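Local coordinates for protein 4-hydroxybutyrate coenzyme A transferase (Shewanella oneidensis, PDB 2OAS) that binds coenzyme A and probably transfers it between acyl-CoA thioesters and carboxylates such as acetate and 4-hydroxybutyrate, at residues Arg346-Leu351 against Val380-Thr385; Asp205-Gly210 against Lys226-His231. All coordinates share one frame; numbering follows the deposited sequence.

Contact 1: residues Arg346-Leu351 against Val380-Thr385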
ATOM      1  N   ARG A 346       0.465  16.080   2.461  1.00 42.85           N
ATOM      2  CA  ARG A 346       1.187  15.944   1.206  1.00 42.15           C
ATOM      3  C   ARG A 346       2.378  15.037   1.427  1.00 40.89           C
ATOM      4  O   ARG A 346       2.933  14.986   2.527  1.00 41.76           O
ATOM      5  CB  ARG A 346       1.666  17.313   0.731  1.00 43.40           C
ATOM      6  CG  ARG A 346       0.545  18.250   0.355  1.00 44.16           C
ATOM      7  CD  ARG A 346       0.798  19.617   0.917  1.00 44.81           C
ATOM      8  NE  ARG A 346       0.589  19.614   2.357  1.00 46.59           N
ATOM      9  CZ  ARG A 346       1.327  20.303   3.219  1.00 46.91           C
ATOM     10  NH1 ARG A 346       2.327  21.052   2.783  1.00 46.79           N
ATOM     11  NH2 ARG A 346       1.064  20.236   4.521  1.00 47.36           N
ATOM     12  N   SER A 347       2.762  14.302   0.393  1.00 38.80           N
ATOM     13  CA  SER A 347       3.919  13.423   0.491  1.00 37.37           C
ATOM     14  C   SER A 347       4.840  13.816  -0.650  1.00 36.79           C
ATOM     15  O   SER A 347       4.411  14.441  -1.622  1.00 36.04           O
ATOM     16  CB  SER A 347       3.522  11.944   0.346  1.00 36.74           C
ATOM     17  OG  SER A 347       3.215  11.613  -0.999  1.00 37.81           O
ATOM     18  N   VAL A 348       6.108  13.442  -0.532  1.00 34.91           N
ATOM     19  CA  VAL A 348       7.068  13.765  -1.551  1.00 34.33           C
ATOM     20  C   VAL A 348       8.189  12.743  -1.569  1.00 34.76           C
ATOM     21  O   VAL A 348       8.738  12.374  -0.523  1.00 34.45           O
ATOM     22  CB  VAL A 348       7.681  15.176  -1.324  1.00 35.21           C
ATOM     23  CG1 VAL A 348       8.810  15.426  -2.289  1.00 34.49           C
ATOM     24  CG2 VAL A 348       6.617  16.248  -1.518  1.00 35.83           C
ATOM     25  N   ILE A 349       8.508  12.281  -2.773  1.00 34.15           N
ATOM     26  CA  ILE A 349       9.589  11.338  -2.983  1.00 33.80           C
ATOM     27  C   ILE A 349      10.699  12.179  -3.586  1.00 33.57           C
ATOM     28  O   ILE A 349      10.582  12.617  -4.729  1.00 32.32           O
ATOM     29  CB  ILE A 349       9.214  10.242  -3.988  1.00 33.93           C
ATOM     30  CG1 ILE A 349       8.135   9.344  -3.402  1.00 33.65           C
ATOM     31  CG2 ILE A 349      10.424   9.385  -4.288  1.00 33.20           C
ATOM     32  CD1 ILE A 349       8.666   8.424  -2.341  1.00 33.08           C
ATOM     33  N   ALA A 350      11.754  12.413  -2.801  1.00 33.79           N
ATOM     34  CA  ALA A 350      12.900  13.221  -3.218  1.00 34.02           C
ATOM     35  C   ALA A 350      14.126  12.373  -3.518  1.00 33.96           C
ATOM     36  O   ALA A 350      14.548  11.561  -2.696  1.00 32.04           O
ATOM     37  CB  ALA A 350      13.239  14.236  -2.138  1.00 33.46           C
ATOM     38  N   LEU A 351      14.698  12.568  -4.699  1.00 33.00           N
ATOM     39  CA  LEU A 351      15.888  11.819  -5.075  1.00 32.59           C
ATOM     40  C   LEU A 351      16.671  12.542  -6.158  1.00 32.25           C
ATOM     41  O   LEU A 351      16.126  13.356  -6.896  1.00 32.69           O
ATOM     42  CB  LEU A 351      15.508  10.428  -5.564  1.00 32.23           C
ATOM     43  CG  LEU A 351      14.843  10.293  -6.936  1.00 32.91           C
ATOM     44  CD1 LEU A 351      14.561   8.825  -7.165  1.00 33.41           C
ATOM     45  CD2 LEU A 351      13.557  11.093  -7.015  1.00 31.49           C
ATOM     46  N   VAL A 380       1.844   7.502  -5.049  1.00 31.26           N
ATOM     47  CA  VAL A 380       2.569   8.728  -5.295  1.00 31.90           C
ATOM     48  C   VAL A 380       1.783  10.038  -5.376  1.00 30.93           C
ATOM     49  O   VAL A 380       0.685  10.111  -5.926  1.00 30.40           O
ATOM     50  CB  VAL A 380       3.445   8.571  -6.564  1.00 31.35           C
ATOM     51  CG1 VAL A 380       4.308   9.805  -6.771  1.00 28.89           C
ATOM     52  CG2 VAL A 380       4.312   7.333  -6.426  1.00 28.45           C
ATOM     53  N   HIS A 381       2.369  11.072  -4.796  1.00 29.80           N
ATOM     54  CA  HIS A 381       1.769  12.385  -4.819  1.00 31.09           C
ATOM     55  C   HIS A 381       2.783  13.286  -5.506  1.00 29.24           C
ATOM     56  O   HIS A 381       2.591  13.669  -6.648  1.00 30.06           O
ATOM     57  CB  HIS A 381       1.478  12.878  -3.388  1.00 31.79           C
ATOM     58  CG  HIS A 381       0.832  14.229  -3.328  1.00 33.21           C
ATOM     59  ND1 HIS A 381       0.462  14.826  -2.141  1.00 35.87           N
ATOM     60  CD2 HIS A 381       0.498  15.106  -4.310  1.00 33.75           C
ATOM     61  CE1 HIS A 381      -0.075  16.008  -2.395  1.00 34.69           C
ATOM     62  NE2 HIS A 381      -0.063  16.201  -3.703  1.00 33.94           N
ATOM     63  N   TYR A 382       3.868  13.615  -4.811  1.00 29.06           N
ATOM     64  CA  TYR A 382       4.913  14.457  -5.389  1.00 28.87           C
ATOM     65  C   TYR A 382       6.219  13.709  -5.554  1.00 28.96           C
ATOM     66  O   TYR A 382       6.533  12.801  -4.790  1.00 28.97           O
ATOM     67  CB  TYR A 382       5.219  15.664  -4.522  1.00 28.88           C
ATOM     68  CG  TYR A 382       4.312  16.846  -4.678  1.00 29.21           C
ATOM     69  CD1 TYR A 382       3.332  17.121  -3.715  1.00 29.89           C
ATOM     70  CD2 TYR A 382       4.465  17.728  -5.748  1.00 28.70           C
ATOM     71  CE1 TYR A 382       2.534  18.240  -3.807  1.00 32.01           C
ATOM     72  CE2 TYR A 382       3.666  18.864  -5.855  1.00 31.71           C
ATOM     73  CZ  TYR A 382       2.700  19.113  -4.876  1.00 34.30           C
ATOM     74  OH  TYR A 382       1.892  20.225  -4.952  1.00 37.39           O
ATOM     75  N   ILE A 383       6.989  14.125  -6.543  1.00 29.54           N
ATOM     76  CA  ILE A 383       8.298  13.560  -6.809  1.00 29.36           C
ATOM     77  C   ILE A 383       9.162  14.771  -7.129  1.00 29.10           C
ATOM     78  O   ILE A 383       8.838  15.534  -8.027  1.00 29.44           O
ATOM     79  CB  ILE A 383       8.262  12.591  -7.992  1.00 29.94           C
ATOM     80  CG1 ILE A 383       7.602  11.288  -7.544  1.00 30.82           C
ATOM     81  CG2 ILE A 383       9.671  12.316  -8.504  1.00 31.92           C
ATOM     82  CD1 ILE A 383       7.554  10.243  -8.601  1.00 33.04           C
ATOM     83  N   VAL A 384      10.234  14.971  -6.367  1.00 30.08           N
ATOM     84  CA  VAL A 384      11.114  16.119  -6.580  1.00 30.75           C
ATOM     85  C   VAL A 384      12.543  15.717  -6.905  1.00 30.77           C
ATOM     86  O   VAL A 384      13.058  14.708  -6.428  1.00 29.38           O
ATOM     87  CB  VAL A 384      11.182  17.039  -5.353  1.00 29.52           C
ATOM     88  CG1 VAL A 384       9.815  17.556  -4.992  1.00 30.47           C
ATOM     89  CG2 VAL A 384      11.769  16.279  -4.193  1.00 32.49           C
ATOM     90  N   THR A 385      13.182  16.558  -7.696  1.00 32.13           N
ATOM     91  CA  THR A 385      14.547  16.349  -8.127  1.00 33.91           C
ATOM     92  C   THR A 385      15.194  17.723  -8.135  1.00 34.65           C
ATOM     93  O   THR A 385      14.515  18.739  -7.940  1.00 34.44           O
ATOM     94  CB  THR A 385      14.554  15.752  -9.550  1.00 34.20           C
ATOM     95  OG1 THR A 385      14.230  14.354  -9.478  1.00 35.98           O
ATOM     96  CG2 THR A 385      15.886  15.921 -10.216  1.00 36.28           C
TER
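The carbonyl oxygen of Ile349 is gripped twice from the neighbouring strand: Val384 N donates a hydrogen bond to Ile349 O at 2.9 Å (N-H...O angle 158°), and a CA-H...O contact adds to it, Ile383 CA lying 3.2 Å from Ile349 O. Either side of this pair, Ile349 N binds Tyr382 O at 2.9 Å and Leu351 N reaches Val384 O at 3.2 Å. One residue thus bonds to the two flanking its partner, the signature of parallel pairing, here in the mixed sheet of the C-terminal half of this CoA-transferase fold. Val348, Ala350, Tyr382 and Val384 occupy one face of the sheet. Val384 sets CG1 anti to its carbonyl carbon (chi1 -59°), against Val348 CG1 at 3.6 Å, which leaves CG2 between the backbone N and the carbonyl carbon, facing Ala350 CB. Helix 188-200 packs over Ala350, Tyr382 and Val384. On the other face, Ile349 CB lies 4.0 Å from Ile383 CG1, near helix 332-341. At the far end Arg346 CG runs alongside the His381 ring, 3.6 Å from CE1, with guanidinium and ring planes 76° apart; the guanidinium itself turns to Asp205.

Contact 2: residues Asp205-Gly210 against Lys226-His231; sequences DCLQMG and KDLGVH
Two first torsions set the side chains of Cys206 and Leu207 against the neighbouring strand. With SG anti to the backbone N (chi1 -174°), Cys206 lays its sulfur 3.7 Å from His231 CB. Leu207 instead keeps CG beside its own backbone N (chi1 -53°), and since that N is bound to Gly229 O, the branch is carried over the same carbonyl, with Leu207 CG 3.8 Å from Gly229 O. Beyond it, Leu207 CD1 meets Leu228 CD2 at 4.1 Å, the two chains crossing at a slant.

Three backbone bonds fix the register. Gly229 N donates to Asp205 O at 2.8 Å and His231 N to Leu207 O at 3.0 Å, both nearly straight. Leu207 N binds Gly229 O at 2.9 Å in a more bent bond, its N-H...O angle being 141°. Gly229 brings no side chain to the face that carries Cys206 SG, where its backbone comes close to that of Cys206.

Gln208 rests CB on His231 O at 3.5 Å, and its bent chain then leads the amide away to Asn305, which binds OE1. The side chain of Gln208 lies about 5 Å from that of Glu233, the residue covalently linked to CoA in a structure of this protein. Asp205 OD2 accepts the backbone N of Arg202, while OD1 is in a salt bridge with Arg346. Parallel strands 206-208 and 229-230, joined through helix 213-220, form a beta-alpha-beta unit whose second strand leads straight into the CoA-binding glutamate.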
ATOM      1  N   ASP A 205       2.762  22.277   9.494  1.00 37.47           N
ATOM      2  CA  ASP A 205       2.867  20.945   8.917  1.00 37.24           C
ATOM      3  C   ASP A 205       3.481  19.959   9.888  1.00 36.07           C
ATOM      4  O   ASP A 205       4.368  20.310  10.661  1.00 34.62           O
ATOM      5  CB  ASP A 205       3.706  20.974   7.650  1.00 37.73           C
ATOM      6  CG  ASP A 205       2.906  21.371   6.431  1.00 40.12           C
ATOM      7  OD1 ASP A 205       1.740  21.809   6.564  1.00 40.53           O
ATOM      8  OD2 ASP A 205       3.457  21.249   5.320  1.00 40.91           O
ATOM      9  N   CYS A 206       2.998  18.721   9.834  1.00 34.81           N
ATOM     10  CA  CYS A 206       3.497  17.654  10.705  1.00 33.34           C
ATOM     11  C   CYS A 206       4.518  16.806   9.937  1.00 33.27           C
ATOM     12  O   CYS A 206       4.152  15.861   9.232  1.00 32.79           O
ATOM     13  CB  CYS A 206       2.344  16.788  11.162  1.00 30.88           C
ATOM     14  SG  CYS A 206       2.846  15.585  12.352  1.00 28.82           S
ATOM     15  N   LEU A 207       5.793  17.137  10.102  1.00 32.01           N
ATOM     16  CA  LEU A 207       6.884  16.476   9.392  1.00 31.33           C
ATOM     17  C   LEU A 207       7.213  15.022   9.665  1.00 31.78           C
ATOM     18  O   LEU A 207       7.024  14.493  10.771  1.00 29.37           O
ATOM     19  CB  LEU A 207       8.182  17.267   9.580  1.00 31.33           C
ATOM     20  CG  LEU A 207       8.222  18.764   9.267  1.00 32.46           C
ATOM     21  CD1 LEU A 207       9.578  19.325   9.674  1.00 31.08           C
ATOM     22  CD2 LEU A 207       7.939  18.985   7.805  1.00 29.52           C
ATOM     23  N   GLN A 208       7.739  14.397   8.619  1.00 32.34           N
ATOM     24  CA  GLN A 208       8.197  13.024   8.649  1.00 33.73           C
ATOM     25  C   GLN A 208       9.300  12.923   7.601  1.00 36.03           C
ATOM     26  O   GLN A 208       9.059  13.165   6.410  1.00 34.30           O
ATOM     27  CB  GLN A 208       7.061  12.061   8.339  1.00 31.15           C
ATOM     28  CG  GLN A 208       7.468  10.593   8.387  1.00 28.78           C
ATOM     29  CD  GLN A 208       8.235  10.152   7.129  1.00 29.34           C
ATOM     30  OE1 GLN A 208       7.690  10.151   6.018  1.00 26.41           O
ATOM     31  NE2 GLN A 208       9.507   9.786   7.303  1.00 27.80           N
HETATM   32  N   MSE A 209      10.504  12.573   8.059  1.00 40.93           N
HETATM   33  CA  MSE A 209      11.673  12.458   7.191  1.00 45.23           C
HETATM   34  C   MSE A 209      12.697  11.426   7.602  1.00 44.19           C
HETATM   35  O   MSE A 209      12.613  10.836   8.671  1.00 43.49           O
HETATM   36  CB  MSE A 209      12.417  13.775   7.141  1.00 52.50           C
HETATM   37  CG  MSE A 209      11.740  14.862   6.388  1.00 62.19           C
HETATM   38 SE   MSE A 209      12.876  16.384   6.544  1.00 76.83          SE
HETATM   39  CE  MSE A 209      11.709  17.438   7.693  1.00 71.61           C
ATOM     40  N   GLY A 210      13.691  11.254   6.731  1.00 43.58           N
ATOM     41  CA  GLY A 210      14.778  10.329   6.980  1.00 44.49           C
ATOM     42  C   GLY A 210      16.098  11.070   7.176  1.00 45.07           C
ATOM     43  O   GLY A 210      16.107  12.295   7.317  1.00 45.38           O
ATOM     44  N   LYS A 226       6.982  27.903  11.002  1.00 46.56           N
ATOM     45  CA  LYS A 226       6.616  27.917  12.413  1.00 46.99           C
ATOM     46  C   LYS A 226       5.480  26.963  12.736  1.00 45.41           C
ATOM     47  O   LYS A 226       4.681  26.610  11.873  1.00 45.91           O
ATOM     48  CB  LYS A 226       6.249  29.332  12.864  1.00 48.34           C
ATOM     49  CG  LYS A 226       5.532  30.165  11.815  1.00 50.64           C
ATOM     50  CD  LYS A 226       5.178  31.564  12.332  1.00 53.99           C
ATOM     51  CE  LYS A 226       6.359  32.255  13.031  1.00 54.89           C
ATOM     52  NZ  LYS A 226       7.553  32.413  12.154  1.00 54.69           N
ATOM     53  N   ASP A 227       5.433  26.549  13.995  1.00 44.85           N
ATOM     54  CA  ASP A 227       4.421  25.627  14.503  1.00 45.67           C
ATOM     55  C   ASP A 227       4.462  24.286  13.800  1.00 44.98           C
ATOM     56  O   ASP A 227       3.437  23.623  13.644  1.00 44.80           O
ATOM     57  CB  ASP A 227       3.017  26.215  14.374  1.00 46.49           C
ATOM     58  CG  ASP A 227       2.881  27.547  15.072  1.00 47.63           C
ATOM     59  OD1 ASP A 227       3.557  27.749  16.104  1.00 47.76           O
ATOM     60  OD2 ASP A 227       2.089  28.383  14.592  1.00 49.55           O
ATOM     61  N   LEU A 228       5.654  23.894  13.367  1.00 43.00           N
ATOM     62  CA  LEU A 228       5.823  22.622  12.697  1.00 40.52           C
ATOM     63  C   LEU A 228       5.790  21.490  13.712  1.00 38.76           C
ATOM     64  O   LEU A 228       6.261  21.641  14.837  1.00 40.15           O
ATOM     65  CB  LEU A 228       7.143  22.601  11.942  1.00 40.86           C
ATOM     66  CG  LEU A 228       7.112  22.902  10.441  1.00 41.61           C
ATOM     67  CD1 LEU A 228       6.119  24.003  10.124  1.00 40.68           C
ATOM     68  CD2 LEU A 228       8.522  23.281   9.998  1.00 41.02           C
ATOM     69  N   GLY A 229       5.224  20.359  13.312  1.00 36.19           N
ATOM     70  CA  GLY A 229       5.152  19.218  14.197  1.00 33.18           C
ATOM     71  C   GLY A 229       6.066  18.107  13.725  1.00 31.95           C
ATOM     72  O   GLY A 229       6.647  18.189  12.647  1.00 30.69           O
ATOM     73  N   VAL A 230       6.192  17.062  14.531  1.00 30.96           N
ATOM     74  CA  VAL A 230       7.049  15.939  14.184  1.00 29.86           C
ATOM     75  C   VAL A 230       6.429  14.593  14.588  1.00 29.47           C
ATOM     76  O   VAL A 230       6.122  14.359  15.755  1.00 27.68           O
ATOM     77  CB  VAL A 230       8.456  16.098  14.857  1.00 30.40           C
ATOM     78  CG1 VAL A 230       9.249  14.814  14.747  1.00 27.72           C
ATOM     79  CG2 VAL A 230       9.218  17.248  14.214  1.00 28.12           C
ATOM     80  N   HIS A 231       6.232  13.731  13.597  1.00 29.84           N
ATOM     81  CA  HIS A 231       5.701  12.373  13.791  1.00 29.91           C
ATOM     82  C   HIS A 231       6.398  11.575  12.692  1.00 31.01           C
ATOM     83  O   HIS A 231       5.894  11.444  11.575  1.00 31.27           O
ATOM     84  CB  HIS A 231       4.184  12.327  13.589  1.00 28.81           C
ATOM     85  CG  HIS A 231       3.585  11.011  13.971  1.00 28.90           C
ATOM     86  ND1 HIS A 231       3.051  10.771  15.218  1.00 29.72           N
ATOM     87  CD2 HIS A 231       3.550   9.829  13.314  1.00 30.28           C
ATOM     88  CE1 HIS A 231       2.722   9.495  15.317  1.00 29.73           C
ATOM     89  NE2 HIS A 231       3.014   8.900  14.176  1.00 30.27           N
TER

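Following the chain from its N terminus, contact 2 comes first: it closes the loop through helix 213-220, bringing 226-231 back beside 205-210. Contact 1 opens later and closes a helix-free loop of 28 residues between 351 and 380. The two loops run in series, neither nested nor crossed. Both belong to one mixed sheet, in which strand 301-305 lies between 206-208 and 346-350 and bonds to each. Contact 2 forms one border of the sheet, with 229-230 outermost, whereas contact 1 stands one strand in from the other, 388-391. Their centres are 16 Å apart, yet a salt bridge spans the gap, with Arg346 NH2 2.7 Å from Asp205 OD1.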